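Local coordinates for glycoside hydrolase family protein (Novosphingobium sp. PP1Y, PDB 6Q2F) that acts as an alpha-L-rhamnosidase, a glycoside hydrolase that probably cleaves terminal alpha-L-rhamnose from its substrates, at residues W59-G64 and D112-A117; N63-K68 and P96-H101; D69-D74 and S680-V685; D90-T95 and P454-A459. All coordinates share one frame; numbering follows the deposited sequence.

Contact 1: residues W59-G64 and D112-A117; sequences WHWMNG and DAFRFA
Trp59 and Trp61 bridge strand 59-62 and helix 112-117, whose axes stay 12.9 Å apart and run nearly antiparallel at 161°. The contacts between the segments are apolar, made by the far carbons of the two indoles. CH2 of Trp61 goes deepest: it lies 3.7 Å from Phe114 CA, so the edge of the ring meets the helix backbone itself, and it is 4.0 Å from Phe114 CB. Ala113 flanks the same corner, with its CB 4.2 Å from Trp61 CH2. One turn further on, the methyl of Ala117 sits at the edges of both indoles, its CB 3.9 Å from Trp59 CH2 and 4.3 Å from Trp61 CZ2.

The aromatic pair also meets within its own strand. Trp59 holds CG trans to its backbone N (chi1 -175°), Trp61 trans to its carbonyl carbon (chi1 -74°), and this difference turns the NE1 edge of Trp61 onto one face of the Trp59 ring, near its rim.

No hydrogen bond crosses between the segments; the indole N-H of Trp59 goes instead to Asp74. Strand 56-62 and helix 108-124 belong to the parallel (beta/alpha)8 barrel. The tryptophans lie on the outer, helix-facing side of the barrel sheet, between helices 68-81 and 108-124, while Phe114 packs beside them onto strands 85-91 and 127-131.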
loop_
_atom_site.group_PDB
_atom_site.type_symbol
_atom_site.label_atom_id
_atom_site.label_comp_id
_atom_site.label_asym_id
_atom_site.label_seq_id
_atom_site.Cartn_x
_atom_site.Cartn_y
_atom_site.Cartn_z
ATOM N N TRP A 59 1.049 -5.006 -17.338
ATOM C CA TRP A 59 1.161 -5.821 -18.558
ATOM C C TRP A 59 2.305 -6.818 -18.368
ATOM O O TRP A 59 3.428 -6.611 -18.830
ATOM C CB TRP A 59 1.372 -4.908 -19.759
ATOM C CG TRP A 59 1.393 -5.552 -21.103
ATOM C CD1 TRP A 59 0.433 -6.374 -21.661
ATOM C CD2 TRP A 59 2.366 -5.325 -22.119
ATOM N NE1 TRP A 59 0.794 -6.698 -22.953
ATOM C CE2 TRP A 59 1.976 -6.067 -23.254
ATOM C CE3 TRP A 59 3.548 -4.584 -22.173
ATOM C CZ2 TRP A 59 2.723 -6.083 -24.423
ATOM C CZ3 TRP A 59 4.301 -4.615 -23.329
ATOM C CH2 TRP A 59 3.880 -5.352 -24.444
ATOM N N HIS A 60 2.008 -7.909 -17.673
ATOM C CA HIS A 60 3.029 -8.876 -17.301
ATOM C C HIS A 60 3.375 -9.781 -18.475
ATOM O O HIS A 60 2.488 -10.328 -19.129
ATOM C CB HIS A 60 2.559 -9.728 -16.125
ATOM C CG HIS A 60 2.461 -8.980 -14.832
ATOM N ND1 HIS A 60 1.350 -8.242 -14.482
ATOM C CD2 HIS A 60 3.326 -8.880 -13.794
ATOM C CE1 HIS A 60 1.544 -7.706 -13.288
ATOM N NE2 HIS A 60 2.734 -8.077 -12.851
ATOM N N TRP A 61 4.666 -9.939 -18.736
ATOM C CA TRP A 61 5.171 -10.949 -19.657
ATOM C C TRP A 61 5.451 -12.212 -18.849
ATOM O O TRP A 61 6.376 -12.237 -18.038
ATOM C CB TRP A 61 6.440 -10.456 -20.354
ATOM C CG TRP A 61 6.216 -9.413 -21.403
ATOM C CD1 TRP A 61 5.050 -8.801 -21.717
ATOM C CD2 TRP A 61 7.212 -8.863 -22.275
ATOM N NE1 TRP A 61 5.245 -7.896 -22.734
ATOM C CE2 TRP A 61 6.571 -7.923 -23.095
ATOM C CE3 TRP A 61 8.595 -9.067 -22.425
ATOM C CZ2 TRP A 61 7.254 -7.204 -24.081
ATOM C CZ3 TRP A 61 9.257 -8.370 -23.401
ATOM C CH2 TRP A 61 8.586 -7.440 -24.218
HETATM N N MSE A 62 4.645 -13.250 -19.058
HETATM C CA MSE A 62 4.672 -14.418 -18.189
HETATM C C MSE A 62 5.734 -15.451 -18.611
HETATM O O MSE A 62 5.506 -16.224 -19.535
HETATM C CB MSE A 62 3.290 -15.091 -18.154
HETATM C CG MSE A 62 2.148 -14.267 -17.542
HETATM SE SE MSE A 62 2.625 -13.389 -15.875
HETATM C CE MSE A 62 3.045 -15.050 -14.939
ATOM N N ASN A 63 6.889 -15.457 -17.934
ATOM C CA ASN A 63 7.862 -16.548 -18.049
ATOM C C ASN A 63 8.301 -16.769 -19.499
ATOM O O ASN A 63 8.337 -17.895 -19.992
ATOM C CB ASN A 63 7.267 -17.831 -17.448
ATOM C CG ASN A 63 8.305 -18.913 -17.180
ATOM O OD1 ASN A 63 7.940 -20.047 -16.872
ATOM N ND2 ASN A 63 9.594 -18.567 -17.267
ATOM N N GLY A 64 8.643 -15.687 -20.190
ATOM C CA GLY A 64 9.119 -15.815 -21.554
ATOM C C GLY A 64 8.040 -16.058 -22.603
ATOM O O GLY A 64 8.372 -16.158 -23.795
ATOM N N ASP A 112 14.597 -7.353 -28.783
ATOM C CA ASP A 112 13.884 -6.922 -29.977
ATOM C C ASP A 112 12.379 -6.898 -29.737
ATOM O O ASP A 112 11.686 -5.995 -30.222
ATOM C CB ASP A 112 14.232 -7.832 -31.150
ATOM C CG ASP A 112 13.813 -7.240 -32.477
ATOM O OD1 ASP A 112 14.176 -6.063 -32.738
ATOM O OD2 ASP A 112 13.113 -7.921 -33.236
ATOM N N ALA A 113 11.862 -7.851 -28.966
ATOM C CA ALA A 113 10.453 -7.790 -28.587
ATOM C C ALA A 113 10.154 -6.527 -27.788
ATOM O O ALA A 113 9.181 -5.826 -28.070
ATOM C CB ALA A 113 10.062 -9.032 -27.786
ATOM N N PHE A 114 10.982 -6.209 -26.800
ATOM C CA PHE A 114 10.710 -5.027 -25.992
ATOM C C PHE A 114 10.836 -3.758 -26.820
ATOM O O PHE A 114 10.025 -2.833 -26.675
ATOM C CB PHE A 114 11.631 -4.941 -24.765
ATOM C CG PHE A 114 11.264 -3.796 -23.865
ATOM C CD1 PHE A 114 10.283 -3.959 -22.902
ATOM C CD2 PHE A 114 11.831 -2.541 -24.034
ATOM C CE1 PHE A 114 9.893 -2.895 -22.092
ATOM C CE2 PHE A 114 11.451 -1.471 -23.220
ATOM C CZ PHE A 114 10.478 -1.652 -22.252
ATOM N N ARG A 115 11.861 -3.687 -27.669
ATOM C CA ARG A 115 11.991 -2.558 -28.581
ATOM C C ARG A 115 10.729 -2.388 -29.413
ATOM O O ARG A 115 10.250 -1.269 -29.621
ATOM C CB ARG A 115 13.205 -2.750 -29.496
ATOM C CG ARG A 115 13.317 -1.679 -30.576
ATOM C CD ARG A 115 14.638 -1.751 -31.327
ATOM N NE ARG A 115 15.769 -1.594 -30.423
ATOM C CZ ARG A 115 17.028 -1.420 -30.814
ATOM N NH1 ARG A 115 17.328 -1.370 -32.104
ATOM N NH2 ARG A 115 17.985 -1.290 -29.908
ATOM N N PHE A 116 10.190 -3.496 -29.910
ATOM C CA PHE A 116 8.949 -3.447 -30.664
ATOM C C PHE A 116 7.807 -2.923 -29.812
ATOM O O PHE A 116 7.013 -2.105 -30.277
ATOM C CB PHE A 116 8.614 -4.835 -31.184
ATOM C CG PHE A 116 7.393 -4.865 -32.043
ATOM C CD1 PHE A 116 7.448 -4.391 -33.344
ATOM C CD2 PHE A 116 6.195 -5.364 -31.559
ATOM C CE1 PHE A 116 6.319 -4.433 -34.166
ATOM C CE2 PHE A 116 5.058 -5.403 -32.369
ATOM C CZ PHE A 116 5.125 -4.928 -33.671
ATOM N N ALA A 117 7.700 -3.392 -28.567
ATOM C CA ALA A 117 6.689 -2.861 -27.659
ATOM C C ALA A 117 6.840 -1.362 -27.498
ATOM O O ALA A 117 5.849 -0.626 -27.485
ATOM C CB ALA A 117 6.780 -3.532 -26.284
#

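Contact 2: residues N63-K68 and P96-H101; sequences NGNITK and PQIVDH
Asn65 meets residues 96-101 with its carboxamide in the role of a backbone peptide, one end accepting and the other donating to the same run of chain, Pro96 to Ile98. OD1 takes the N-H of Ile98 N at 3.1 Å in a nearly straight bond (165°), with the donor tilted somewhat from the carbonyl plane. ND2 gives a hydrogen to Pro96 O, 3.0 Å away, in a more bent bond (141°) that reaches the oxygen from above its carbonyl plane. ND2 also bonds to Met62 O, back along its own chain. Asn65 is itself the centre of an inverse gamma turn, where the chain bends between strand and helix.

Val99 closes over this polar grip. Its CG2 lies 3.6 Å from Asn65 OD1, and its CG1 packs 3.9 Å from Ile66 N, with the methyl of Thr67 sliding past it. Beyond that, a water donates to His101 O; its link to Ile66 O is suspiciously short and doubtful. The second loop braces itself: Gln97 NE2 reaches Val99 O at 2.9 Å, and His101 ND1 bonds to the anti lone pair of Asp100 OD1, while its NE2 is bound to Glu109.

With an N-H on the oxygen side and two carbonyls on the nitrogen side, the amide of Asn65 has its flip settled, and a buried polar group joins two loops that have no regular strand pairing.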
loop_
_atom_site.group_PDB
_atom_site.type_symbol
_atom_site.label_atom_id
_atom_site.label_comp_id
_atom_site.label_asym_id
_atom_site.label_seq_id
_atom_site.Cartn_x
_atom_site.Cartn_y
_atom_site.Cartn_z
ATOM N N ASN A 63 6.889 -15.457 -17.934
ATOM C CA ASN A 63 7.862 -16.548 -18.049
ATOM C C ASN A 63 8.301 -16.769 -19.499
ATOM O O ASN A 63 8.337 -17.895 -19.992
ATOM C CB ASN A 63 7.267 -17.831 -17.448
ATOM C CG ASN A 63 8.305 -18.913 -17.180
ATOM O OD1 ASN A 63 7.940 -20.047 -16.872
ATOM N ND2 ASN A 63 9.594 -18.567 -17.267
ATOM N N GLY A 64 8.643 -15.687 -20.190
ATOM C CA GLY A 64 9.119 -15.815 -21.554
ATOM C C GLY A 64 8.040 -16.058 -22.603
ATOM O O GLY A 64 8.372 -16.158 -23.795
ATOM N N ASN A 65 6.766 -16.164 -22.216
ATOM C CA ASN A 65 5.676 -16.348 -23.179
ATOM C C ASN A 65 5.378 -15.016 -23.864
ATOM O O ASN A 65 4.484 -14.262 -23.469
ATOM C CB ASN A 65 4.442 -16.895 -22.474
ATOM C CG ASN A 65 4.552 -18.383 -22.195
ATOM O OD1 ASN A 65 4.649 -19.175 -23.114
ATOM N ND2 ASN A 65 4.529 -18.761 -20.924
ATOM N N ILE A 66 6.131 -14.731 -24.929
ATOM C CA ILE A 66 6.179 -13.401 -25.534
ATOM C C ILE A 66 6.329 -13.551 -27.036
ATOM O O ILE A 66 7.192 -14.296 -27.500
ATOM C CB ILE A 66 7.377 -12.579 -25.012
ATOM C CG1 ILE A 66 7.404 -12.515 -23.482
ATOM C CG2 ILE A 66 7.392 -11.195 -25.633
ATOM C CD1 ILE A 66 8.849 -12.420 -22.925
ATOM N N THR A 67 5.515 -12.825 -27.805
ATOM C CA THR A 67 5.767 -12.685 -29.235
ATOM C C THR A 67 5.478 -11.248 -29.645
ATOM O O THR A 67 4.635 -10.570 -29.046
ATOM C CB THR A 67 4.923 -13.620 -30.120
ATOM O OG1 THR A 67 3.544 -13.267 -30.025
ATOM C CG2 THR A 67 5.103 -15.100 -29.753
ATOM N N LYS A 68 6.171 -10.794 -30.697
ATOM C CA LYS A 68 5.861 -9.487 -31.265
ATOM C C LYS A 68 4.450 -9.452 -31.833
ATOM O O LYS A 68 3.752 -8.439 -31.719
ATOM C CB LYS A 68 6.887 -9.133 -32.332
ATOM C CG LYS A 68 8.183 -8.562 -31.725
ATOM C CD LYS A 68 9.382 -8.935 -32.568
ATOM C CE LYS A 68 9.802 -7.766 -33.416
ATOM N NZ LYS A 68 10.824 -8.168 -34.395
ATOM N N PRO A 96 3.199 -22.483 -17.996
ATOM C CA PRO A 96 3.371 -23.413 -19.118
ATOM C C PRO A 96 3.783 -22.672 -20.379
ATOM O O PRO A 96 3.407 -21.521 -20.611
ATOM C CB PRO A 96 1.991 -24.068 -19.270
ATOM C CG PRO A 96 1.329 -23.864 -17.913
ATOM C CD PRO A 96 1.841 -22.547 -17.431
ATOM N N GLN A 97 4.613 -23.331 -21.170
ATOM C CA GLN A 97 5.083 -22.764 -22.425
ATOM C C GLN A 97 4.003 -22.971 -23.478
ATOM O O GLN A 97 3.674 -24.103 -23.826
ATOM C CB GLN A 97 6.394 -23.412 -22.854
ATOM C CG GLN A 97 7.032 -22.720 -24.042
ATOM C CD GLN A 97 8.253 -23.455 -24.548
ATOM O OE1 GLN A 97 9.013 -24.027 -23.768
ATOM N NE2 GLN A 97 8.443 -23.449 -25.868
ATOM N N ILE A 98 3.436 -21.874 -23.964
ATOM C CA ILE A 98 2.455 -21.908 -25.037
ATOM C C ILE A 98 2.962 -21.201 -26.270
ATOM O O ILE A 98 2.233 -21.086 -27.258
ATOM C CB ILE A 98 1.114 -21.315 -24.579
ATOM C CG1 ILE A 98 1.284 -19.827 -24.278
ATOM C CG2 ILE A 98 0.663 -22.013 -23.316
ATOM C CD1 ILE A 98 -0.043 -19.068 -24.238
ATOM N N VAL A 99 4.191 -20.723 -26.241
ATOM C CA VAL A 99 4.844 -20.218 -27.421
ATOM C C VAL A 99 5.828 -21.264 -27.924
ATOM O O VAL A 99 6.263 -22.166 -27.200
ATOM C CB VAL A 99 5.568 -18.890 -27.143
ATOM C CG1 VAL A 99 4.571 -17.851 -26.688
ATOM C CG2 VAL A 99 6.671 -19.108 -26.106
ATOM N N ASP A 100 6.196 -21.117 -29.191
ATOM C CA ASP A 100 7.172 -21.999 -29.809
ATOM C C ASP A 100 8.504 -21.984 -29.058
ATOM O O ASP A 100 9.139 -23.032 -28.885
ATOM C CB ASP A 100 7.341 -21.580 -31.266
ATOM C CG ASP A 100 8.299 -22.454 -32.002
ATOM O OD1 ASP A 100 9.507 -22.154 -31.944
ATOM O OD2 ASP A 100 7.841 -23.430 -32.633
ATOM N N HIS A 101 8.932 -20.815 -28.583
ATOM C CA HIS A 101 10.148 -20.728 -27.781
ATOM C C HIS A 101 10.082 -19.535 -26.832
ATOM O O HIS A 101 9.745 -18.415 -27.242
ATOM C CB HIS A 101 11.390 -20.624 -28.669
ATOM C CG HIS A 101 11.318 -19.518 -29.675
ATOM N ND1 HIS A 101 10.626 -19.635 -30.862
ATOM C CD2 HIS A 101 11.859 -18.276 -29.674
ATOM C CE1 HIS A 101 10.737 -18.511 -31.548
ATOM N NE2 HIS A 101 11.479 -17.668 -30.849
HETATM O O HOH W 1 8.479 -16.196 -28.599
#

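Contact 3: residues D69-D74 and S680-V685; sequences DGIRKD and SVHVPV
Gly70 brings the first turn of helix 68-81 right up against the irregular loop 680-685, its CA only 4.4 Å from the CA of Pro684. Bare of a side chain, Gly70 lets the two backbones touch: its CA makes a CA-H...O contact with Val683 O at 3.2 Å. The loop runs against the helix direction, from His682 and Val683 beside Asp74 to Pro684 beside Gly70.

Asp74 holds the loop mainly through OD2, which receives His682 ND1 at 2.7 Å and Val683 N at 3.0 Å, the second along its syn lone pair; a weak bond from Val683 N also reaches OD1. The histidine comes from above the carboxylate plane, although the oxygen lies in the plane of the ring, and the two groups are turned 81° from each other. Trp59 NE1 is another partner of OD2, and Arg703 forms a salt bridge with OD1, so the carboxylate is gripped from several directions.

In the (beta/alpha)8 barrel this is the closing seam: helix 68-81 follows the first strand, 56-62, and the loop follows the last, 674-677, which pairs with it. His682 has CG trans to its backbone N (chi1 161°), which brings the ring edge against the backbone of Gly70 and Ile71. Gly70 C sits at that edge, near the ring plane, 3.5 Å from His682 CE1, while NE2 accepts from Thr67 N.

At the outer margin a water donates to Asp69 OD2 and Pro684 O. The same Asp69 oxygen offers its syn lone pair to Lys73 NZ, 2.9 Å away, and that lysine forms a second salt bridge with Asp686.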
loop_
_atom_site.group_PDB
_atom_site.type_symbol
_atom_site.label_atom_id
_atom_site.label_comp_id
_atom_site.label_asym_id
_atom_site.label_seq_id
_atom_site.Cartn_x
_atom_site.Cartn_y
_atom_site.Cartn_z
ATOM N N ASP A 69 4.019 -10.548 -32.456
ATOM C CA ASP A 69 2.670 -10.599 -32.993
ATOM C C ASP A 69 1.644 -10.331 -31.908
ATOM O O ASP A 69 0.702 -9.562 -32.114
ATOM C CB ASP A 69 2.417 -11.950 -33.643
ATOM C CG ASP A 69 0.985 -12.089 -34.122
ATOM O OD1 ASP A 69 0.631 -11.418 -35.099
ATOM O OD2 ASP A 69 0.227 -12.862 -33.515
ATOM N N GLY A 70 1.829 -10.939 -30.740
ATOM C CA GLY A 70 0.906 -10.729 -29.648
ATOM C C GLY A 70 1.002 -9.339 -29.044
ATOM O O GLY A 70 -0.008 -8.783 -28.604
ATOM N N ILE A 71 2.208 -8.768 -29.007
ATOM C CA ILE A 71 2.400 -7.437 -28.446
ATOM C C ILE A 71 1.585 -6.416 -29.228
ATOM O O ILE A 71 0.916 -5.545 -28.651
ATOM C CB ILE A 71 3.894 -7.079 -28.445
ATOM C CG1 ILE A 71 4.647 -7.917 -27.402
ATOM C CG2 ILE A 71 4.088 -5.578 -28.197
ATOM C CD1 ILE A 71 6.171 -7.791 -27.494
ATOM N N ARG A 72 1.632 -6.507 -30.558
ATOM C CA ARG A 72 0.859 -5.599 -31.389
ATOM C C ARG A 72 -0.634 -5.759 -31.145
ATOM O O ARG A 72 -1.346 -4.759 -30.992
ATOM C CB ARG A 72 1.194 -5.832 -32.858
ATOM C CG ARG A 72 0.164 -5.254 -33.837
ATOM C CD ARG A 72 0.817 -5.114 -35.226
ATOM N NE ARG A 72 1.766 -3.999 -35.236
ATOM C CZ ARG A 72 2.714 -3.815 -36.145
ATOM N NH1 ARG A 72 2.888 -4.689 -37.131
ATOM N NH2 ARG A 72 3.496 -2.754 -36.059
ATOM N N LYS A 73 -1.129 -7.009 -31.119
ATOM C CA LYS A 73 -2.554 -7.228 -30.895
ATOM C C LYS A 73 -2.972 -6.789 -29.494
ATOM O O LYS A 73 -4.077 -6.266 -29.310
ATOM C CB LYS A 73 -2.910 -8.691 -31.136
ATOM C CG LYS A 73 -2.740 -9.130 -32.589
ATOM C CD LYS A 73 -2.626 -10.652 -32.696
ATOM C CE LYS A 73 -2.662 -11.110 -34.146
ATOM N NZ LYS A 73 -2.540 -12.610 -34.233
ATOM N N ASP A 74 -2.113 -7.009 -28.490
ATOM C CA ASP A 74 -2.371 -6.441 -27.164
ATOM C C ASP A 74 -2.537 -4.933 -27.235
ATOM O O ASP A 74 -3.513 -4.376 -26.712
ATOM C CB ASP A 74 -1.232 -6.763 -26.203
ATOM C CG ASP A 74 -1.245 -8.196 -25.720
ATOM O OD1 ASP A 74 -2.167 -8.955 -26.082
ATOM O OD2 ASP A 74 -0.323 -8.546 -24.951
ATOM N N SER A 680 -3.286 -6.931 -17.110
ATOM C CA SER A 680 -3.488 -7.251 -18.453
ATOM C C SER A 680 -2.267 -8.053 -18.863
ATOM O O SER A 680 -1.347 -7.534 -19.410
ATOM C CB SER A 680 -3.613 -5.991 -19.266
ATOM O OG SER A 680 -4.076 -6.248 -20.528
ATOM N N VAL A 681 -2.277 -9.333 -18.565
ATOM C CA VAL A 681 -1.196 -10.221 -18.958
ATOM C C VAL A 681 -1.048 -10.211 -20.478
ATOM O O VAL A 681 -2.033 -10.168 -21.224
ATOM C CB VAL A 681 -1.484 -11.628 -18.402
ATOM C CG1 VAL A 681 -0.764 -12.689 -19.204
ATOM C CG2 VAL A 681 -1.071 -11.712 -16.940
ATOM N N HIS A 682 0.196 -10.231 -20.941
ATOM C CA HIS A 682 0.478 -10.253 -22.371
ATOM C C HIS A 682 0.007 -11.557 -22.999
ATOM O O HIS A 682 0.289 -12.644 -22.477
ATOM C CB HIS A 682 1.981 -10.082 -22.604
ATOM C CG HIS A 682 2.442 -10.526 -23.955
ATOM N ND1 HIS A 682 1.906 -10.030 -25.123
ATOM C CD2 HIS A 682 3.412 -11.400 -24.324
ATOM C CE1 HIS A 682 2.515 -10.587 -26.155
ATOM N NE2 HIS A 682 3.437 -11.415 -25.695
ATOM N N VAL A 683 -0.696 -11.442 -24.126
ATOM C CA VAL A 683 -1.242 -12.586 -24.852
ATOM C C VAL A 683 -0.330 -12.897 -26.033
ATOM O O VAL A 683 -0.351 -12.178 -27.041
ATOM C CB VAL A 683 -2.678 -12.311 -25.319
ATOM C CG1 VAL A 683 -3.203 -13.475 -26.173
ATOM C CG2 VAL A 683 -3.566 -12.047 -24.123
ATOM N N PRO A 684 0.517 -13.921 -25.941
ATOM C CA PRO A 684 1.487 -14.167 -27.024
ATOM C C PRO A 684 0.921 -14.916 -28.216
ATOM O O PRO A 684 1.471 -14.773 -29.315
ATOM C CB PRO A 684 2.569 -15.001 -26.335
ATOM C CG PRO A 684 1.761 -15.817 -25.374
ATOM C CD PRO A 684 0.779 -14.787 -24.785
ATOM N N VAL A 685 -0.135 -15.708 -28.039
ATOM C CA VAL A 685 -0.734 -16.496 -29.112
ATOM C C VAL A 685 -2.248 -16.420 -28.956
ATOM O O VAL A 685 -2.767 -16.288 -27.845
ATOM C CB VAL A 685 -0.246 -17.973 -29.105
ATOM C CG1 VAL A 685 1.268 -18.048 -29.280
ATOM C CG2 VAL A 685 -0.624 -18.656 -27.812
HETATM O O HOH W 2 1.057 -15.055 -32.203
#

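Contact 4: residues D90-T95 and P454-A459; sequences DANLQT and PAPPEA
Asn92 lays its carboxamide flat over the face of the Ala455-Pro456 peptide, the two planes within about 20° and C=O beside C=O. CG of Asn92 is 3.6 Å from Pro456 N, OD1 of Asn92 lies 3.5 Å from Ala455 O, and ND2 is on the Pro456 N side. The torsion that sets CG trans to the backbone N (chi1 -170°) carries the amide over this peptide. Asn92 CB comes 3.4 Å from Ala455 C, and Pro456 crosses the side chain at a slant, its ring carbon CD 3.9 Å from Asn92 CB.

Leu93 turns to the other proline. Its CD2 branch lies 3.7 Å from Pro454 CB, leucine and ring meeting at an angle. Ala91 adds a looser touch from the strand end, with CB 4.4 Å from Pro454 CG. Pro454, which follows a cis peptide bond, thus has both Ala91 and Leu93 against its ring.

The one hydrogen bond across the contact runs from Asn92 N to Pro454 O, short at 2.6 Å and fairly straight (160°) but from above the carbonyl plane. Asn92 is also the centre of an inverse gamma turn, closed by a weak bond from Leu93 N to Ala91 O, and Thr95 OG1 donates to Leu93 O.

Asp90, just before the turn, bonds Trp110 NE1. The contact lies at the C-terminal end of strand 85-91, beside strand 56-62; the loop 454-459 comes from strand 436-447 of a four-stranded antiparallel sheet and leads on to helix 469-487, with the Pro454 side chain about 11 Å from the bound sodium ion.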
loop_
_atom_site.group_PDB
_atom_site.type_symbol
_atom_site.label_atom_id
_atom_site.label_comp_id
_atom_site.label_asym_id
_atom_site.label_seq_id
_atom_site.Cartn_x
_atom_site.Cartn_y
_atom_site.Cartn_z
ATOM N N ASP A 90 8.670 -8.175 -16.768
ATOM C CA ASP A 90 9.124 -9.507 -17.170
ATOM C C ASP A 90 9.101 -10.370 -15.914
ATOM O O ASP A 90 10.005 -10.287 -15.087
ATOM C CB ASP A 90 10.503 -9.476 -17.812
ATOM C CG ASP A 90 10.868 -10.810 -18.453
ATOM O OD1 ASP A 90 10.245 -11.143 -19.490
ATOM O OD2 ASP A 90 11.741 -11.527 -17.919
ATOM N N ALA A 91 8.069 -11.200 -15.775
ATOM C CA ALA A 91 7.792 -11.921 -14.532
ATOM C C ALA A 91 8.187 -13.386 -14.672
ATOM O O ALA A 91 7.590 -14.116 -15.472
ATOM C CB ALA A 91 6.311 -11.808 -14.159
ATOM N N ASN A 92 9.166 -13.818 -13.873
ATOM C CA ASN A 92 9.701 -15.177 -13.953
ATOM C C ASN A 92 8.954 -16.105 -12.995
ATOM O O ASN A 92 9.525 -16.701 -12.087
ATOM C CB ASN A 92 11.197 -15.169 -13.657
ATOM C CG ASN A 92 11.865 -16.513 -13.964
ATOM O OD1 ASN A 92 12.291 -17.235 -13.058
ATOM N ND2 ASN A 92 11.958 -16.845 -15.244
ATOM N N LEU A 93 7.644 -16.196 -13.197
ATOM C CA LEU A 93 6.794 -17.119 -12.457
ATOM C C LEU A 93 6.504 -18.321 -13.342
ATOM O O LEU A 93 6.162 -18.160 -14.518
ATOM C CB LEU A 93 5.486 -16.452 -12.030
ATOM C CG LEU A 93 5.600 -15.252 -11.091
ATOM C CD1 LEU A 93 4.231 -14.866 -10.581
ATOM C CD2 LEU A 93 6.505 -15.595 -9.909
ATOM N N GLN A 94 6.642 -19.515 -12.776
ATOM C CA GLN A 94 6.478 -20.747 -13.536
ATOM C C GLN A 94 5.131 -20.776 -14.268
ATOM O O GLN A 94 4.069 -20.738 -13.643
ATOM C CB GLN A 94 6.610 -21.947 -12.605
ATOM C CG GLN A 94 6.490 -23.276 -13.345
ATOM C CD GLN A 94 7.171 -24.411 -12.619
ATOM O OE1 GLN A 94 7.911 -25.188 -13.226
ATOM N NE2 GLN A 94 6.933 -24.514 -11.313
ATOM N N THR A 95 5.190 -20.828 -15.599
ATOM C CA THR A 95 4.023 -20.734 -16.471
ATOM C C THR A 95 4.222 -21.712 -17.620
ATOM O O THR A 95 5.319 -21.761 -18.193
ATOM C CB THR A 95 3.821 -19.323 -17.053
ATOM O OG1 THR A 95 3.787 -18.356 -16.001
ATOM C CG2 THR A 95 2.514 -19.261 -17.824
ATOM N N PRO A 454 10.276 -11.162 -9.515
ATOM C CA PRO A 454 10.698 -12.512 -9.896
ATOM C C PRO A 454 11.349 -12.506 -11.275
ATOM O O PRO A 454 10.692 -12.324 -12.307
ATOM C CB PRO A 454 9.382 -13.291 -9.912
ATOM C CG PRO A 454 8.285 -12.196 -10.229
ATOM C CD PRO A 454 8.965 -10.840 -10.117
ATOM N N ALA A 455 12.662 -12.666 -11.274
ATOM C CA ALA A 455 13.514 -12.631 -12.445
ATOM C C ALA A 455 14.228 -13.966 -12.588
ATOM O O ALA A 455 14.338 -14.729 -11.619
ATOM C CB ALA A 455 14.554 -11.510 -12.327
ATOM N N PRO A 456 14.723 -14.280 -13.775
ATOM C CA PRO A 456 15.573 -15.462 -13.928
ATOM C C PRO A 456 16.871 -15.274 -13.166
ATOM O O PRO A 456 17.247 -14.133 -12.845
ATOM C CB PRO A 456 15.814 -15.533 -15.442
ATOM C CG PRO A 456 15.583 -14.158 -15.922
ATOM C CD PRO A 456 14.506 -13.588 -15.055
ATOM N N PRO A 457 17.568 -16.366 -12.838
ATOM C CA PRO A 457 18.812 -16.240 -12.059
ATOM C C PRO A 457 19.804 -15.235 -12.616
ATOM O O PRO A 457 20.397 -14.481 -11.837
ATOM C CB PRO A 457 19.371 -17.666 -12.091
ATOM C CG PRO A 457 18.135 -18.530 -12.198
ATOM C CD PRO A 457 17.209 -17.778 -13.088
ATOM N N GLU A 458 19.962 -15.189 -13.916
ATOM C CA GLU A 458 20.899 -14.278 -14.538
ATOM C C GLU A 458 20.581 -12.812 -14.319
ATOM O O GLU A 458 21.414 -11.984 -14.466
ATOM C CB GLU A 458 20.998 -14.543 -16.030
ATOM C CG GLU A 458 20.820 -15.989 -16.404
ATOM C CD GLU A 458 19.373 -16.394 -16.499
ATOM O OE1 GLU A 458 18.713 -16.080 -17.505
ATOM O OE2 GLU A 458 18.908 -17.030 -15.560
ATOM N N ALA A 459 19.345 -12.514 -14.013
ATOM C CA ALA A 459 18.868 -11.153 -13.814
ATOM C C ALA A 459 18.461 -10.927 -12.369
ATOM O O ALA A 459 17.700 -9.999 -12.072
ATOM C CB ALA A 459 17.692 -10.860 -14.750
#

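In the fold
Four contacts share one sector of the (beta/alpha)8 barrel, all on the same side of the chain's centre. Contacts 1 and 2 start from the same run of chain and share Asn63 and Gly64; their centres are about 10 Å apart, and contact 3 lies as close to each. Along the sequence come 59-64, 63-68, 69-74, 90-95, 96-101 and 112-117, the first two strand-helix units, then the distant 454-459 and 680-685. Contacts 1 and 4 reach neighbouring strands, 56-62 and 85-91. Contact 4 lies about 18 Å from contact 3 between centres, without touching it, and is nested inside the long loop by which contact 3 joins the barrel's beginning to its end.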